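Local coordinates for protein protocadherin-19 isoform 1 (Danio rerio, PDB 5CO1) that mediates calcium-dependent homophilic cell adhesion, weakly on its own but robustly when in complex with the classical cadherin cdh2, at residues V122-N127 and F205-T210; R153-V158 and N186-A191. One frame throughout, in Å; residues are numbered along the deposited sequence.

Contact 1. Residues V122-N127 and F205-T210; sequences VEVSEN and FAVKVT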
loop_
_atom_site.group_PDB
_atom_site.type_symbol
_atom_site.label_atom_id
_atom_site.label_comp_id
_atom_site.label_asym_id
_atom_site.label_seq_id
_atom_site.Cartn_x
_atom_site.Cartn_y
_atom_site.Cartn_z
ATOM N N VAL A 122 14.874 -19.596 -17.041
ATOM C CA VAL A 122 15.815 -19.497 -15.920
ATOM C C VAL A 122 16.588 -20.812 -15.819
ATOM O O VAL A 122 16.037 -21.816 -15.364
ATOM C CB VAL A 122 15.067 -19.304 -14.588
ATOM C CG1 VAL A 122 15.984 -19.574 -13.408
ATOM C CG2 VAL A 122 14.487 -17.909 -14.509
ATOM N N GLU A 123 17.850 -20.821 -16.248
ATOM C CA GLU A 123 18.573 -22.082 -16.387
ATOM C C GLU A 123 19.806 -22.186 -15.499
ATOM O O GLU A 123 20.118 -21.283 -14.736
ATOM C CB GLU A 123 18.918 -22.369 -17.856
ATOM C CG GLU A 123 19.447 -21.193 -18.670
ATOM C CD GLU A 123 20.037 -21.632 -20.012
ATOM O OE1 GLU A 123 19.970 -22.839 -20.345
ATOM O OE2 GLU A 123 20.581 -20.772 -20.738
ATOM N N VAL A 124 20.477 -23.328 -15.563
ATOM C CA VAL A 124 21.674 -23.542 -14.764
ATOM C C VAL A 124 22.551 -24.653 -15.412
ATOM O O VAL A 124 22.224 -25.170 -16.492
ATOM C CB VAL A 124 21.245 -23.798 -13.297
ATOM C CG1 VAL A 124 20.243 -24.934 -13.230
ATOM C CG2 VAL A 124 22.427 -24.029 -12.374
ATOM N N SER A 125 23.755 -24.858 -14.893
ATOM C CA SER A 125 24.544 -26.017 -15.296
ATOM C C SER A 125 24.618 -26.988 -14.135
ATOM O O SER A 125 24.864 -26.572 -12.988
ATOM C CB SER A 125 25.960 -25.610 -15.713
ATOM O OG SER A 125 26.927 -26.189 -14.847
ATOM N N GLU A 126 24.507 -28.281 -14.449
ATOM C CA GLU A 126 24.482 -29.313 -13.422
ATOM C C GLU A 126 25.801 -29.356 -12.647
ATOM O O GLU A 126 25.846 -29.822 -11.503
ATOM C CB GLU A 126 24.163 -30.676 -14.029
ATOM C CG GLU A 126 25.304 -31.313 -14.807
ATOM C CD GLU A 126 25.317 -32.827 -14.692
ATOM O OE1 GLU A 126 24.535 -33.491 -15.411
ATOM O OE2 GLU A 126 26.086 -33.347 -13.854
ATOM N N ASN A 127 26.846 -28.784 -13.247
ATOM C CA ASN A 127 28.174 -28.747 -12.638
ATOM C C ASN A 127 28.347 -27.639 -11.588
ATOM O O ASN A 127 29.413 -27.534 -10.981
ATOM C CB ASN A 127 29.259 -28.619 -13.728
ATOM C CG ASN A 127 29.301 -29.828 -14.662
ATOM O OD1 ASN A 127 29.654 -30.933 -14.240
ATOM N ND2 ASN A 127 28.883 -29.637 -15.919
ATOM N N PHE A 205 7.392 -21.238 -10.782
ATOM C CA PHE A 205 8.297 -20.916 -11.878
ATOM C C PHE A 205 9.290 -22.033 -12.152
ATOM O O PHE A 205 9.718 -22.761 -11.245
ATOM C CB PHE A 205 9.051 -19.623 -11.588
ATOM C CG PHE A 205 10.088 -19.762 -10.523
ATOM C CD1 PHE A 205 9.724 -19.827 -9.191
ATOM C CD2 PHE A 205 11.418 -19.887 -10.851
ATOM C CE1 PHE A 205 10.676 -19.981 -8.202
ATOM C CE2 PHE A 205 12.376 -20.043 -9.870
ATOM C CZ PHE A 205 12.008 -20.090 -8.541
ATOM N N ALA A 206 9.690 -22.110 -13.416
ATOM C CA ALA A 206 10.445 -23.245 -13.929
ATOM C C ALA A 206 11.948 -22.994 -13.822
ATOM O O ALA A 206 12.435 -21.878 -14.037
ATOM C CB ALA A 206 10.056 -23.521 -15.374
ATOM N N VAL A 207 12.677 -24.047 -13.479
ATOM C CA VAL A 207 14.123 -24.071 -13.640
ATOM C C VAL A 207 14.488 -25.181 -14.615
ATOM O O VAL A 207 14.197 -26.345 -14.347
ATOM C CB VAL A 207 14.788 -24.355 -12.293
ATOM C CG1 VAL A 207 16.238 -24.763 -12.473
ATOM C CG2 VAL A 207 14.667 -23.135 -11.402
ATOM N N LYS A 208 15.082 -24.827 -15.755
ATOM C CA LYS A 208 15.636 -25.840 -16.660
ATOM C C LYS A 208 17.142 -26.020 -16.435
ATOM O O LYS A 208 17.877 -25.043 -16.308
ATOM C CB LYS A 208 15.277 -25.539 -18.127
ATOM C CG LYS A 208 16.245 -24.658 -18.907
ATOM C CD LYS A 208 16.328 -25.073 -20.377
ATOM C CE LYS A 208 15.001 -24.924 -21.116
ATOM N NZ LYS A 208 15.149 -25.109 -22.592
ATOM N N VAL A 209 17.567 -27.271 -16.257
ATOM C CA VAL A 209 18.982 -27.576 -16.011
ATOM C C VAL A 209 19.736 -27.849 -17.326
ATOM O O VAL A 209 19.145 -28.314 -18.309
ATOM C CB VAL A 209 19.136 -28.781 -15.056
ATOM C CG1 VAL A 209 20.603 -29.056 -14.740
ATOM C CG2 VAL A 209 18.372 -28.525 -13.772
ATOM N N THR A 210 21.025 -27.499 -17.357
ATOM C CA THR A 210 21.912 -27.926 -18.448
ATOM C C THR A 210 23.276 -28.429 -17.938
ATOM O O THR A 210 23.505 -28.487 -16.711
ATOM C CB THR A 210 22.104 -26.831 -19.541
ATOM O OG1 THR A 210 21.057 -25.851 -19.473
ATOM C CG2 THR A 210 22.104 -27.465 -20.948
#

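Contact 2. Residues R153-V158 and N186-A191; sequences RLQGNV and NLTILA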
loop_
_atom_site.group_PDB
_atom_site.type_symbol
_atom_site.label_atom_id
_atom_site.label_comp_id
_atom_site.label_asym_id
_atom_site.label_seq_id
_atom_site.Cartn_x
_atom_site.Cartn_y
_atom_site.Cartn_z
ATOM N N ARG A 153 9.639 -18.363 1.405
ATOM C CA ARG A 153 9.822 -19.751 1.718
ATOM C C ARG A 153 9.612 -20.540 0.452
ATOM O O ARG A 153 8.618 -20.361 -0.250
ATOM C CB ARG A 153 8.777 -20.184 2.731
ATOM C CG ARG A 153 9.221 -21.293 3.656
ATOM C CD ARG A 153 8.004 -21.994 4.211
ATOM N NE ARG A 153 7.737 -23.202 3.469
ATOM C CZ ARG A 153 6.873 -24.130 3.847
ATOM N NH1 ARG A 153 6.128 -23.952 4.926
ATOM N NH2 ARG A 153 6.744 -25.236 3.125
ATOM N N LEU A 154 10.550 -21.433 0.196
ATOM C CA LEU A 154 10.504 -22.332 -0.945
ATOM C C LEU A 154 9.712 -23.563 -0.542
ATOM O O LEU A 154 9.816 -24.033 0.597
ATOM C CB LEU A 154 11.939 -22.722 -1.299
ATOM C CG LEU A 154 12.300 -23.230 -2.684
ATOM C CD1 LEU A 154 11.654 -22.452 -3.817
ATOM C CD2 LEU A 154 13.812 -23.151 -2.777
ATOM N N GLN A 155 8.880 -24.048 -1.454
ATOM C CA GLN A 155 7.988 -25.167 -1.155
ATOM C C GLN A 155 8.226 -26.305 -2.122
ATOM O O GLN A 155 8.868 -26.131 -3.160
ATOM C CB GLN A 155 6.521 -24.731 -1.230
ATOM C CG GLN A 155 5.776 -24.806 0.087
ATOM C CD GLN A 155 4.324 -24.421 -0.065
ATOM O OE1 GLN A 155 3.957 -23.767 -1.041
ATOM N NE2 GLN A 155 3.484 -24.828 0.896
ATOM N N GLY A 156 7.667 -27.463 -1.784
ATOM C CA GLY A 156 8.229 -28.738 -2.206
ATOM C C GLY A 156 9.617 -28.880 -1.625
ATOM O O GLY A 156 10.213 -27.899 -1.176
ATOM N N ASN A 157 10.149 -30.091 -1.627
ATOM C CA ASN A 157 11.576 -30.230 -1.430
ATOM C C ASN A 157 12.330 -30.790 -2.647
ATOM O O ASN A 157 11.817 -31.590 -3.440
ATOM C CB ASN A 157 11.916 -30.933 -0.105
ATOM C CG ASN A 157 11.855 -32.440 -0.201
ATOM O OD1 ASN A 157 10.833 -33.008 -0.586
ATOM N ND2 ASN A 157 12.927 -33.102 0.216
ATOM N N VAL A 158 13.521 -30.233 -2.822
ATOM C CA VAL A 158 14.141 -30.013 -4.118
ATOM C C VAL A 158 15.565 -29.542 -3.832
ATOM O O VAL A 158 15.884 -29.101 -2.723
ATOM C CB VAL A 158 13.407 -28.946 -4.988
ATOM C CG1 VAL A 158 12.146 -29.518 -5.622
ATOM C CG2 VAL A 158 13.097 -27.679 -4.197
ATOM N N ASN A 186 9.818 -27.648 -11.286
ATOM C CA ASN A 186 8.859 -26.631 -10.894
ATOM C C ASN A 186 8.954 -26.233 -9.420
ATOM O O ASN A 186 8.646 -27.005 -8.508
ATOM C CB ASN A 186 7.446 -27.027 -11.287
ATOM C CG ASN A 186 6.773 -25.958 -12.118
ATOM O OD1 ASN A 186 6.909 -25.951 -13.341
ATOM N ND2 ASN A 186 6.189 -24.958 -11.453
ATOM N N LEU A 187 9.421 -25.008 -9.213
ATOM C CA LEU A 187 9.566 -24.432 -7.885
ATOM C C LEU A 187 8.398 -23.532 -7.543
ATOM O O LEU A 187 7.952 -22.715 -8.363
ATOM C CB LEU A 187 10.831 -23.585 -7.838
ATOM C CG LEU A 187 12.152 -24.299 -8.082
ATOM C CD1 LEU A 187 13.271 -23.408 -7.567
ATOM C CD2 LEU A 187 12.205 -25.671 -7.417
ATOM N N THR A 188 8.011 -23.559 -6.279
ATOM C CA THR A 188 6.981 -22.649 -5.803
ATOM C C THR A 188 7.546 -21.821 -4.674
ATOM O O THR A 188 8.041 -22.346 -3.676
ATOM C CB THR A 188 5.736 -23.403 -5.294
ATOM O OG1 THR A 188 6.132 -24.320 -4.269
ATOM C CG2 THR A 188 5.062 -24.186 -6.420
ATOM N N ILE A 189 7.421 -20.514 -4.806
ATOM C CA ILE A 189 7.656 -19.641 -3.671
ATOM C C ILE A 189 6.352 -19.170 -3.047
ATOM O O ILE A 189 5.524 -18.569 -3.721
ATOM C CB ILE A 189 8.480 -18.434 -4.092
ATOM C CG1 ILE A 189 9.657 -18.954 -4.940
ATOM C CG2 ILE A 189 8.857 -17.633 -2.853
ATOM C CD1 ILE A 189 10.935 -18.156 -4.883
ATOM N N LEU A 190 6.232 -19.389 -1.739
ATOM C CA LEU A 190 5.099 -18.909 -0.939
ATOM C C LEU A 190 5.531 -17.718 -0.107
ATOM O O LEU A 190 6.519 -17.799 0.605
ATOM C CB LEU A 190 4.647 -20.039 -0.015
ATOM C CG LEU A 190 3.530 -19.803 0.991
ATOM C CD1 LEU A 190 2.206 -19.464 0.312
ATOM C CD2 LEU A 190 3.399 -21.044 1.859
ATOM N N ALA A 191 4.754 -16.641 -0.138
ATOM C CA ALA A 191 5.060 -15.432 0.629
ATOM C C ALA A 191 3.901 -14.975 1.548
ATOM O O ALA A 191 2.757 -15.021 1.158
ATOM C CB ALA A 191 5.428 -14.306 -0.334
#

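Contact 1. Residues V122-N127 and F205-T210
Val124 and Val209 sit abreast on neighbouring parallel strands, the pairing of A' with G that closes one edge of the cadherin repeat, a Greek-key beta-sandwich. Both valines turn to the same face of the sheet. Val124 CG1, placed between its backbone N and carbonyl carbon (chi1 54°), reaches back over the neighbouring strand and lies 4.1 Å from Val209 CG2 and equally far from Val207 CG1, so one methyl touches two residues of 205-210. At the start of the pairing, Val122 CG1 meets Val207 CG2 at 4.3 Å. The other face is polar: Glu123 CB rests on Lys208 CG at 3.7 Å, while the charged ends stay apart. Further along, the Glu123 and Thr210 side chains cross at a slant. Between these rows runs a parallel backbone ladder whose sturdier links are Lys208 N to Val122 O and Thr210 N to Val124 O. Glu126, which probably helps bind two calcium ions, turns its end away from 205-210, and its OE1 accepts a bond from Arg179 N. Thr210 OG1 lies 3.3 Å from both Glu123 OE1 and Val124 O, two weak alternatives for its one proton.

Contact 2. Residues R153-V158 and N186-A191
Leu154 CD1 meets two apolar partners on the opposing strand, Leu187 CD1 and Ile189 CG1, each at 4.2 Å. The leucine branch gets there because CG stands opposite its own backbone N (chi1 -158°), which carries the end of the side chain toward 186-191. A second apolar touch comes from beyond the strand: the chain turns at Gly156, where phi is positive, and Val158 brings CG2 back to within 3.9 Å of Leu187 CD2. Leu187 therefore receives a different residue on each of its two methyls. Leu171 of strand 168-173, in the facing sheet, touches both Leu154 and Leu187, so this apolar side looks into the interior of the beta-sandwich.

Between the faces lies the backbone pairing of strands C and F of the cadherin fold, which run antiparallel with axes at 140°. Leu154 and Ile189 form a non-hydrogen-bonded pair, flanked by bonds from Leu190 N to Arg153 O (3.0 Å) and from Gln155 N to Thr188 O (2.9 Å). In each the donor sits nearly in line with the carbonyl it approaches.

On the outer face the chemistry is mixed. Gln155 lays CB beside Thr188 OG1, then extends beyond CG so that Leu190 CD2 stands over the flat face of the amide, 3.9 Å from NE2. Arg153 sets its CB against the carbonyl oxygen of Leu190, 3.9 Å away.

Because the two firm hydrogen bonds across this contact both run from main chain to main chain, the alignment of the strands probably rests chiefly on the backbone, while the side chains contribute shape and apolar contact.

Contacts 1 and 2 belong to one mixed sheet of EC4, the second cadherin repeat in this fragment, and hold its two outermost strands, 123-125 and 150-155, to the central pair 200-210 and 184-193. That pair joins the contacts directly: Phe205 N probably bonds to Leu187 O, and the Phe205 ring packs on Ile189. Each contact is partly buried, with an apolar row inside and a more polar one outside. Contact 1 pairs its strands in parallel, uses valines within, and ends beside a probable calcium site that holds no metal in this crystal. Contact 2 is antiparallel, relies on larger leucine and isoleucine branches, and binds no calcium, although the Leu190 side chain lies about 13 Å from a bound ion.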